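Long-range contacts in copper induced nitroreductase D (Lactococcus lactis, PDB 2WQF), which binds flavin mononucleotide and probably acts as an FMN-dependent nitroreductase, made in response to copper and involved in defence against oxidative stress: residues A[98-103]-A[171-176]; A[10-15]-A[136-141]; A[66-71]-A[154-159]. All blocks are in the same frame, centred on the assembly; numbering follows the deposited sequence.

Interaction 1. Residues A[98-103]-A[171-176]; sequences TILFFE and WKLRGQ
The ring of Phe102 is held between two side chains of strand 171-182. Leu173 CD1 sits over one face as a CH-pi contact, 3.9 Å from the centroid of the Phe102 ring, while Trp171 CE3 lies over the opposite face, the two aromatic planes inclined at 54°. Leu173 gets there because its CG is anti to the backbone N (chi1 -176°), and the same CD1 rests 3.8 Å from Leu100 CB. A flat, wholly apolar ring suits this buried slot; an alanine here would probably open a gap between Leu173 CD1 and the indole and take away the CH-pi contact. Across from Leu100, its non-hydrogen-bonded partner Gln176 packs CG on the leucine CG, while its amide turns to Tyr153 and Asn154. On the other face of the sheet, Phe101 packs against helix 121-143, and Gly175 stands opposite it. Phe101 O accepts Arg174 N at 2.8 Å and, weakly, Gly175 N at 3.5 Å. Arg174 turns its guanidinium to Glu127 in a salt bridge. Two residues facing one define a classic beta bulge, here in the antiparallel pairing of strands 97-104 and 171-182 within the central sheet of the nitroreductase fold.

Interaction 2. Residues A[10-15]-A[136-141]; sequences RRTIYA and NVWTAL. With FMN (flavin mononucleotide), chain B.
Phosphate oxygen O2P of FMN is gripped from two directions, by Arg10 NH1 at 2.8 Å and by the hydroxyl OG1 of Thr12 at 2.7 Å. This is the phosphate end of the FMN pocket of the nitroreductase fold, where the loop after helix 3-9 meets helix 121-143. Arg10 spans two phosphate oxygens, because its NH2 reaches O1P while NH1 holds O2P, and its positive charge and paired N-H groups suit the negatively charged phosphate. The third oxygen, O3P, takes the backbone N-H of Thr12 in a nearly straight bond and the NE of Arg11, whose NH2 goes on to Gly187 O; Lys189 is a further partner of the cofactor. Farther along the loop, Tyr14 OH donates to FMN O2 at 2.6 Å, so that one short loop holds both the phosphate and the isoalloxazine ring.

Trp138 supplies the helix side of the contact. Its broad indole gives Arg10 a flat aromatic floor, apolar under the methylenes and electron-rich under the guanidinium: the methylene CG lies over the five-membered ring, 3.7 Å from its centroid, and the guanidinium stands over the six-membered ring as a cation-pi pair, planes 76° apart. The aliphatic part can run along the indole because Arg10 CG is anti to the backbone N (chi1 -179°) and the chain bends at chi2 and chi3. Thr139 lines the same arginine, its OG1 3.4 Å from Arg10 CD, although that hydroxyl bonds back to Val135 O within its own helix. Pro38 of the second subunit also packs on Arg10. Trp138 NE1 donates to Arg11 O, which lies off the indole plane, at 3.3 Å in a bent bond (139°) with the donor above the carbonyl plane, the same N-H also bonding weakly to Ala148 O.

Interaction 3. Residues A[66-71]-A[154-159]; sequences PELKAA and NPLIDE
A type I beta turn, from Pro155 to Asp158 and leading into helix 158-164, meets helix 53-73 at the surface. The turn brings Leu156 to the helix, and its methyl CD2 does most of the touching. That one branch lies 4.0 Å from Leu68 CD1 and 4.1 Å from Ala71 CB, two positions three residues apart and therefore on the same side of the helix. Leucine suits the turn because its side chain is long enough to carry one methyl, CD2, between both partners, and the small alanine leaves room for the methyl to approach. Leu68 brings CD1 across at an angle to Leu156, helped by a CG anti to its backbone N (chi1 -152°).

The polar part of the contact runs through water. No direct hydrogen bond joins the segments; instead one water donates to Leu156 O at 2.7 Å and to Glu67 OE1 at 3.1 Å, bridging two acceptors that cannot bond to each other. The glutamate chain bends at chi2, and its long, charged end suits a partly exposed place where water can enter. Ile157 touches Glu67 CB loosely through CG2, at 4.4 Å, and packs on Ile63 and Val64 of the same helix and on Leu173. Sparse methyl contacts and a water bridge beside a buried isoleucine make a peripheral helix-to-turn packing on the flank of the nitroreductase fold.

All three contacts belong to one nitroreductase fold, and their segments interleave along the chain: 10-15, 66-71, 98-103, 136-141, 154-159, 171-176. Interaction 1 lies in the central sheet, its centre about 16 Å from that of interaction 2 and about 14 Å from that of interaction 3. Helix 121-143 joins the first two, with Val137 and Leu141 packing on Ile99 and Val137 also on Phe101. Interaction 3 meets the sheet where Asp158 packs against Leu173 CD2; helix 158-164 and strand 171-182 follow each other in the chain. Interactions 2 and 3, with centres about 24 Å apart, do not touch. The sheet contact of interaction 1 touches both of the others, so it links the FMN-binding side with the surface packing.

Interaction 1. Residues A[98-103]-A[171-176]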
loop_
_atom_site.group_PDB
_atom_site.type_symbol
_atom_site.label_atom_id
_atom_site.label_comp_id
_atom_site.label_asym_id
_atom_site.label_seq_id
_atom_site.Cartn_x
_atom_site.Cartn_y
_atom_site.Cartn_z
ATOM N N THR A 98 18.466 3.708 6.434
ATOM C CA THR A 98 17.170 3.198 6.893
ATOM C C THR A 98 16.151 4.325 6.725
ATOM O O THR A 98 16.374 5.460 7.152
ATOM C CB THR A 98 17.179 2.694 8.359
ATOM O OG1 THR A 98 18.192 1.697 8.512
ATOM C CG2 THR A 98 15.872 2.067 8.730
ATOM N N ILE A 99 15.025 4.007 6.100
ATOM C CA ILE A 99 13.917 4.940 5.976
ATOM C C ILE A 99 12.827 4.512 6.948
ATOM O O ILE A 99 12.245 3.436 6.798
ATOM C CB ILE A 99 13.368 4.969 4.553
ATOM C CG1 ILE A 99 14.479 5.274 3.538
ATOM C CG2 ILE A 99 12.182 5.953 4.432
ATOM C CD1 ILE A 99 14.164 4.788 2.119
ATOM N N LEU A 100 12.579 5.335 7.961
ATOM C CA LEU A 100 11.535 5.060 8.951
ATOM C C LEU A 100 10.257 5.758 8.533
ATOM O O LEU A 100 10.229 6.964 8.312
ATOM C CB LEU A 100 11.963 5.492 10.349
ATOM C CG LEU A 100 13.184 4.716 10.901
ATOM C CD1 LEU A 100 14.487 5.342 10.466
ATOM C CD2 LEU A 100 13.126 4.649 12.424
ATOM N N PHE A 101 9.226 4.944 8.334
ATOM C CA PHE A 101 7.907 5.384 7.922
ATOM C C PHE A 101 6.993 5.532 9.105
ATOM O O PHE A 101 6.847 4.599 9.874
ATOM C CB PHE A 101 7.310 4.367 6.951
ATOM C CG PHE A 101 7.967 4.369 5.588
ATOM C CD1 PHE A 101 7.521 5.207 4.570
ATOM C CD2 PHE A 101 9.053 3.541 5.339
ATOM C CE1 PHE A 101 8.120 5.180 3.334
ATOM C CE2 PHE A 101 9.639 3.494 4.105
ATOM C CZ PHE A 101 9.191 4.322 3.100
ATOM N N PHE A 102 6.358 6.704 9.213
ATOM C CA PHE A 102 5.426 7.009 10.283
ATOM C C PHE A 102 4.101 7.463 9.661
ATOM O O PHE A 102 4.053 7.892 8.505
ATOM C CB PHE A 102 5.920 8.153 11.189
ATOM C CG PHE A 102 7.312 7.985 11.745
ATOM C CD1 PHE A 102 7.508 7.740 13.098
ATOM C CD2 PHE A 102 8.419 8.160 10.937
ATOM C CE1 PHE A 102 8.813 7.623 13.631
ATOM C CE2 PHE A 102 9.702 8.027 11.445
ATOM C CZ PHE A 102 9.907 7.791 12.793
ATOM N N GLU A 103 3.029 7.391 10.446
ATOM C CA GLU A 103 1.745 7.973 10.076
ATOM C C GLU A 103 1.415 9.039 11.113
ATOM O O GLU A 103 1.480 8.782 12.332
ATOM C CB GLU A 103 0.649 6.907 10.043
ATOM C CG GLU A 103 0.759 5.987 8.826
ATOM C CD GLU A 103 0.462 6.741 7.524
ATOM O OE1 GLU A 103 -0.586 7.427 7.476
ATOM O OE2 GLU A 103 1.281 6.666 6.558
ATOM N N TRP A 171 3.856 11.397 15.376
ATOM C CA TRP A 171 4.389 10.460 14.396
ATOM C C TRP A 171 4.422 9.024 14.936
ATOM O O TRP A 171 5.177 8.713 15.852
ATOM C CB TRP A 171 5.792 10.859 13.952
ATOM C CG TRP A 171 5.881 12.098 13.092
ATOM C CD1 TRP A 171 4.990 13.140 13.030
ATOM C CD2 TRP A 171 6.956 12.440 12.208
ATOM N NE1 TRP A 171 5.448 14.101 12.149
ATOM C CE2 TRP A 171 6.650 13.691 11.635
ATOM C CE3 TRP A 171 8.134 11.794 11.822
ATOM C CZ2 TRP A 171 7.480 14.300 10.710
ATOM C CZ3 TRP A 171 8.964 12.411 10.912
ATOM C CH2 TRP A 171 8.633 13.650 10.363
ATOM N N LYS A 172 3.586 8.160 14.366
ATOM C CA LYS A 172 3.471 6.773 14.814
ATOM C C LYS A 172 4.257 5.883 13.870
ATOM O O LYS A 172 3.916 5.764 12.701
ATOM C CB LYS A 172 2.018 6.343 14.860
ATOM C CG LYS A 172 1.810 4.919 15.331
ATOM C CD LYS A 172 0.348 4.532 15.232
ATOM C CE LYS A 172 0.094 3.115 15.743
ATOM N NZ LYS A 172 -1.343 2.716 15.583
ATOM N N LEU A 173 5.328 5.285 14.381
ATOM C CA LEU A 173 6.228 4.488 13.555
ATOM C C LEU A 173 5.523 3.243 13.044
ATOM O O LEU A 173 4.904 2.523 13.824
ATOM C CB LEU A 173 7.468 4.097 14.388
ATOM C CG LEU A 173 8.559 3.324 13.633
ATOM C CD1 LEU A 173 9.071 4.063 12.403
ATOM C CD2 LEU A 173 9.724 3.069 14.608
ATOM N N ARG A 174 5.642 2.970 11.747
ATOM C CA ARG A 174 5.008 1.798 11.128
ATOM C C ARG A 174 5.953 0.764 10.503
ATOM O O ARG A 174 5.598 -0.405 10.384
ATOM C CB ARG A 174 4.032 2.223 10.032
ATOM C CG ARG A 174 3.049 3.287 10.413
ATOM C CD ARG A 174 2.319 3.005 11.696
ATOM N NE ARG A 174 1.512 1.789 11.699
ATOM C CZ ARG A 174 1.540 0.847 12.653
ATOM N NH1 ARG A 174 2.443 0.870 13.632
ATOM N NH2 ARG A 174 0.682 -0.160 12.627
ATOM N N GLY A 175 7.144 1.156 10.107
ATOM C CA GLY A 175 8.004 0.273 9.340
ATOM C C GLY A 175 9.370 0.915 9.141
ATOM O O GLY A 175 9.497 2.138 9.208
ATOM N N GLN A 176 10.388 0.095 8.909
ATOM C CA GLN A 176 11.743 0.576 8.663
ATOM C C GLN A 176 12.305 -0.102 7.435
ATOM O O GLN A 176 12.567 -1.305 7.421
ATOM C CB GLN A 176 12.657 0.339 9.866
ATOM C CG GLN A 176 12.124 0.944 11.148
ATOM C CD GLN A 176 11.199 -0.006 11.886
ATOM O OE1 GLN A 176 11.576 -1.133 12.183
ATOM N NE2 GLN A 176 10.001 0.449 12.196
#

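Interaction 2. Residues A[10-15]-A[136-141]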
loop_
_atom_site.group_PDB
_atom_site.type_symbol
_atom_site.label_atom_id
_atom_site.label_comp_id
_atom_site.label_asym_id
_atom_site.label_seq_id
_atom_site.Cartn_x
_atom_site.Cartn_y
_atom_site.Cartn_z
ATOM N N ARG A 10 11.470 -5.254 -7.894
ATOM C CA ARG A 10 11.524 -4.965 -6.463
ATOM C C ARG A 10 11.479 -6.289 -5.709
ATOM O O ARG A 10 10.549 -7.085 -5.893
ATOM C CB ARG A 10 10.357 -4.095 -6.009
ATOM C CG ARG A 10 10.389 -3.762 -4.518
ATOM C CD ARG A 10 9.043 -3.783 -3.864
ATOM N NE ARG A 10 8.399 -5.049 -4.125
ATOM C CZ ARG A 10 8.671 -6.204 -3.512
ATOM N NH1 ARG A 10 9.493 -6.258 -2.469
ATOM N NH2 ARG A 10 8.059 -7.306 -3.917
ATOM N N ARG A 11 12.501 -6.533 -4.892
ATOM C CA ARG A 11 12.586 -7.723 -4.063
ATOM C C ARG A 11 13.164 -7.388 -2.694
ATOM O O ARG A 11 13.808 -6.354 -2.498
ATOM C CB ARG A 11 13.456 -8.792 -4.716
ATOM C CG ARG A 11 12.917 -9.326 -6.045
ATOM C CD ARG A 11 11.610 -10.090 -5.906
ATOM N NE ARG A 11 11.722 -11.193 -4.954
ATOM C CZ ARG A 11 12.303 -12.355 -5.219
ATOM N NH1 ARG A 11 12.764 -12.622 -6.439
ATOM N NH2 ARG A 11 12.369 -13.265 -4.281
ATOM N N THR A 12 12.934 -8.294 -1.753
ATOM C CA THR A 12 13.596 -8.257 -0.457
ATOM C C THR A 12 15.056 -8.678 -0.625
ATOM O O THR A 12 15.368 -9.793 -1.056
ATOM C CB THR A 12 12.876 -9.166 0.548
ATOM O OG1 THR A 12 11.614 -8.591 0.887
ATOM C CG2 THR A 12 13.691 -9.345 1.816
ATOM N N ILE A 13 15.944 -7.748 -0.313
ATOM C CA ILE A 13 17.376 -7.984 -0.332
ATOM C C ILE A 13 17.930 -7.774 1.055
ATOM O O ILE A 13 17.893 -6.666 1.582
ATOM C CB ILE A 13 18.088 -6.996 -1.298
ATOM C CG1 ILE A 13 17.488 -7.052 -2.709
ATOM C CG2 ILE A 13 19.601 -7.199 -1.296
ATOM C CD1 ILE A 13 17.658 -8.374 -3.426
ATOM N N TYR A 14 18.447 -8.840 1.636
ATOM C CA TYR A 14 19.009 -8.778 2.981
ATOM C C TYR A 14 20.493 -8.417 2.984
ATOM O O TYR A 14 20.975 -7.826 3.955
ATOM C CB TYR A 14 18.791 -10.104 3.727
ATOM C CG TYR A 14 17.328 -10.313 4.094
ATOM C CD1 TYR A 14 16.658 -9.387 4.911
ATOM C CD2 TYR A 14 16.603 -11.390 3.587
ATOM C CE1 TYR A 14 15.337 -9.565 5.252
ATOM C CE2 TYR A 14 15.266 -11.583 3.924
ATOM C CZ TYR A 14 14.634 -10.668 4.743
ATOM O OH TYR A 14 13.300 -10.872 5.086
ATOM N N ALA A 15 21.208 -8.772 1.911
ATOM C CA ALA A 15 22.643 -8.538 1.822
ATOM C C ALA A 15 22.865 -7.194 1.164
ATOM O O ALA A 15 22.854 -7.077 -0.075
ATOM C CB ALA A 15 23.335 -9.658 1.029
ATOM N N ASN A 136 6.017 1.917 -2.687
ATOM C CA ASN A 136 6.378 2.800 -3.775
ATOM C C ASN A 136 7.847 3.241 -3.639
ATOM O O ASN A 136 8.570 3.319 -4.632
ATOM C CB ASN A 136 5.409 4.007 -3.921
ATOM C CG ASN A 136 4.152 3.647 -4.683
ATOM O OD1 ASN A 136 4.112 2.622 -5.371
ATOM N ND2 ASN A 136 3.116 4.469 -4.551
ATOM N N VAL A 137 8.266 3.559 -2.421
ATOM C CA VAL A 137 9.651 3.915 -2.164
ATOM C C VAL A 137 10.576 2.727 -2.459
ATOM O O VAL A 137 11.593 2.850 -3.132
ATOM C CB VAL A 137 9.852 4.420 -0.722
ATOM C CG1 VAL A 137 11.329 4.510 -0.372
ATOM C CG2 VAL A 137 9.184 5.784 -0.537
ATOM N N TRP A 138 10.171 1.570 -1.982
ATOM C CA TRP A 138 10.941 0.337 -2.144
ATOM C C TRP A 138 11.182 0.061 -3.632
ATOM O O TRP A 138 12.297 -0.259 -4.053
ATOM C CB TRP A 138 10.139 -0.795 -1.489
ATOM C CG TRP A 138 10.829 -2.090 -1.202
ATOM C CD1 TRP A 138 12.034 -2.523 -1.665
ATOM C CD2 TRP A 138 10.295 -3.152 -0.401
ATOM N NE1 TRP A 138 12.306 -3.793 -1.152
ATOM C CE2 TRP A 138 11.245 -4.182 -0.380
ATOM C CE3 TRP A 138 9.114 -3.307 0.335
ATOM C CZ2 TRP A 138 11.030 -5.369 0.326
ATOM C CZ3 TRP A 138 8.904 -4.483 1.025
ATOM C CH2 TRP A 138 9.867 -5.494 1.021
ATOM N N THR A 139 10.119 0.156 -4.417
ATOM C CA THR A 139 10.209 -0.100 -5.831
ATOM C C THR A 139 11.026 0.975 -6.544
ATOM O O THR A 139 11.816 0.673 -7.448
ATOM C CB THR A 139 8.794 -0.217 -6.474
ATOM O OG1 THR A 139 8.046 -1.218 -5.775
ATOM C CG2 THR A 139 8.911 -0.585 -7.931
ATOM N N ALA A 140 10.871 2.231 -6.129
ATOM C CA ALA A 140 11.657 3.311 -6.720
ATOM C C ALA A 140 13.172 3.089 -6.483
ATOM O O ALA A 140 14.009 3.319 -7.367
ATOM C CB ALA A 140 11.196 4.674 -6.187
ATOM N N LEU A 141 13.512 2.645 -5.280
ATOM C CA LEU A 141 14.903 2.332 -4.942
ATOM C C LEU A 141 15.413 1.175 -5.814
ATOM O O LEU A 141 16.550 1.212 -6.307
ATOM C CB LEU A 141 15.017 1.988 -3.465
ATOM C CG LEU A 141 14.831 3.133 -2.472
ATOM C CD1 LEU A 141 14.788 2.593 -1.048
ATOM C CD2 LEU A 141 15.911 4.163 -2.612
HETATM N N1 FMN B . 10.323 -8.812 5.791
HETATM C C2 FMN B . 11.212 -8.851 6.960
HETATM O O2 FMN B . 12.328 -9.307 6.857
HETATM N N3 FMN B . 10.696 -8.415 8.224
HETATM C C4 FMN B . 9.415 -7.923 8.384
HETATM O O4 FMN B . 9.079 -7.483 9.449
HETATM C C4A FMN B . 8.521 -7.906 7.222
HETATM N N5 FMN B . 7.294 -7.507 7.277
HETATM C C5A FMN B . 6.591 -7.164 5.999
HETATM C C6 FMN B . 5.328 -6.360 6.071
HETATM C C7 FMN B . 4.692 -5.964 4.975
HETATM C C7M FMN B . 3.403 -5.184 5.110
HETATM C C8 FMN B . 5.285 -6.319 3.628
HETATM C C8M FMN B . 4.616 -5.816 2.361
HETATM C C9 FMN B . 6.396 -7.059 3.541
HETATM C C9A FMN B . 7.108 -7.509 4.791
HETATM N N10 FMN B . 8.289 -8.313 4.762
HETATM C C10 FMN B . 9.076 -8.375 5.914
HETATM C "C1'" FMN B . 8.855 -8.781 3.504
HETATM C "C2'" FMN B . 7.998 -9.893 2.905
HETATM O "O2'" FMN B . 8.209 -11.076 3.630
HETATM C "C3'" FMN B . 8.380 -10.027 1.429
HETATM O "O3'" FMN B . 7.947 -8.824 0.822
HETATM C "C4'" FMN B . 7.650 -11.215 0.778
HETATM O "O4'" FMN B . 8.155 -12.439 1.293
HETATM C "C5'" FMN B . 7.782 -11.211 -0.743
HETATM O "O5'" FMN B . 9.161 -11.235 -1.082
HETATM P P FMN B . 9.801 -10.023 -1.968
HETATM O O1P FMN B . 9.010 -9.849 -3.201
HETATM O O2P FMN B . 9.779 -8.717 -1.087
HETATM O O3P FMN B . 11.295 -10.480 -2.266
#

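Interaction 3. Residues A[66-71]-A[154-159]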
loop_
_atom_site.group_PDB
_atom_site.type_symbol
_atom_site.label_atom_id
_atom_site.label_comp_id
_atom_site.label_asym_id
_atom_site.label_seq_id
_atom_site.Cartn_x
_atom_site.Cartn_y
_atom_site.Cartn_z
ATOM N N PRO A 66 20.267 -2.398 21.719
ATOM C CA PRO A 66 19.962 -2.362 23.157
ATOM C C PRO A 66 18.478 -2.575 23.489
ATOM O O PRO A 66 18.184 -3.247 24.474
ATOM C CB PRO A 66 20.412 -0.959 23.581
ATOM C CG PRO A 66 21.374 -0.522 22.522
ATOM C CD PRO A 66 20.912 -1.157 21.265
ATOM N N GLU A 67 17.565 -2.016 22.698
ATOM C CA GLU A 67 16.134 -2.177 22.963
ATOM C C GLU A 67 15.708 -3.634 22.802
ATOM O O GLU A 67 14.886 -4.139 23.577
ATOM C CB GLU A 67 15.303 -1.286 22.033
ATOM C CG GLU A 67 15.436 0.216 22.311
ATOM C CD GLU A 67 14.621 0.665 23.501
ATOM O OE1 GLU A 67 13.981 -0.196 24.142
ATOM O OE2 GLU A 67 14.609 1.880 23.791
ATOM N N LEU A 68 16.271 -4.297 21.793
ATOM C CA LEU A 68 15.995 -5.703 21.539
ATOM C C LEU A 68 16.556 -6.575 22.671
ATOM O O LEU A 68 15.876 -7.478 23.175
ATOM C CB LEU A 68 16.601 -6.106 20.192
ATOM C CG LEU A 68 15.931 -7.238 19.421
ATOM C CD1 LEU A 68 14.452 -7.002 19.299
ATOM C CD2 LEU A 68 16.561 -7.370 18.036
ATOM N N LYS A 69 17.782 -6.294 23.100
ATOM C CA LYS A 69 18.407 -7.073 24.170
ATOM C C LYS A 69 17.622 -6.921 25.461
ATOM O O LYS A 69 17.385 -7.897 26.173
ATOM C CB LYS A 69 19.856 -6.623 24.395
ATOM C CG LYS A 69 20.566 -7.323 25.558
ATOM C CD LYS A 69 22.037 -6.927 25.621
ATOM C CE LYS A 69 22.737 -7.542 26.817
ATOM N NZ LYS A 69 22.275 -6.915 28.090
ATOM N N ALA A 70 17.222 -5.691 25.764
ATOM C CA ALA A 70 16.494 -5.425 26.992
ATOM C C ALA A 70 15.149 -6.145 26.933
ATOM O O ALA A 70 14.697 -6.719 27.923
ATOM C CB ALA A 70 16.310 -3.927 27.183
ATOM N N ALA A 71 14.523 -6.137 25.760
ATOM C CA ALA A 71 13.225 -6.776 25.581
ATOM C C ALA A 71 13.328 -8.302 25.660
ATOM O O ALA A 71 12.377 -8.972 26.063
ATOM C CB ALA A 71 12.607 -6.356 24.258
ATOM N N ASN A 154 9.204 -1.448 15.491
ATOM C CA ASN A 154 8.143 -0.740 16.199
ATOM C C ASN A 154 7.258 -1.779 16.904
ATOM O O ASN A 154 7.042 -2.876 16.337
ATOM C CB ASN A 154 7.317 0.087 15.208
ATOM C CG ASN A 154 6.844 -0.736 14.019
ATOM O OD1 ASN A 154 7.646 -1.141 13.186
ATOM N ND2 ASN A 154 5.561 -1.051 13.976
ATOM N N PRO A 155 6.735 -1.458 18.112
ATOM C CA PRO A 155 6.877 -0.180 18.823
ATOM C C PRO A 155 8.090 -0.102 19.743
ATOM O O PRO A 155 8.220 0.880 20.444
ATOM C CB PRO A 155 5.620 -0.124 19.704
ATOM C CG PRO A 155 4.976 -1.457 19.629
ATOM C CD PRO A 155 5.849 -2.380 18.850
ATOM N N LEU A 156 8.952 -1.111 19.733
ATOM C CA LEU A 156 10.055 -1.204 20.688
ATOM C C LEU A 156 10.970 0.013 20.649
ATOM O O LEU A 156 11.403 0.510 21.694
ATOM C CB LEU A 156 10.864 -2.476 20.416
ATOM C CG LEU A 156 10.399 -3.771 21.084
ATOM C CD1 LEU A 156 8.924 -4.052 20.808
ATOM C CD2 LEU A 156 11.276 -4.925 20.610
ATOM N N ILE A 157 11.267 0.495 19.439
ATOM C CA ILE A 157 12.247 1.568 19.254
ATOM C C ILE A 157 11.638 2.951 19.139
ATOM O O ILE A 157 12.368 3.926 19.003
ATOM C CB ILE A 157 13.123 1.322 18.014
ATOM C CG1 ILE A 157 12.286 1.375 16.738
ATOM C CG2 ILE A 157 13.822 -0.039 18.135
ATOM C CD1 ILE A 157 13.132 1.294 15.485
ATOM N N ASP A 158 10.312 3.040 19.214
ATOM C CA ASP A 158 9.607 4.291 18.915
ATOM C C ASP A 158 10.082 5.482 19.760
ATOM O O ASP A 158 10.350 6.559 19.224
ATOM C CB ASP A 158 8.097 4.137 19.154
ATOM C CG ASP A 158 7.429 3.206 18.180
ATOM O OD1 ASP A 158 8.114 2.393 17.536
ATOM O OD2 ASP A 158 6.185 3.299 18.065
ATOM N N GLU A 159 10.110 5.299 21.078
ATOM C CA GLU A 159 10.504 6.360 22.011
ATOM C C GLU A 159 11.924 6.860 21.745
ATOM O O GLU A 159 12.173 8.063 21.724
ATOM C CB GLU A 159 10.410 5.865 23.468
HETATM O O HOH W 1 10.883 -0.090 24.229
#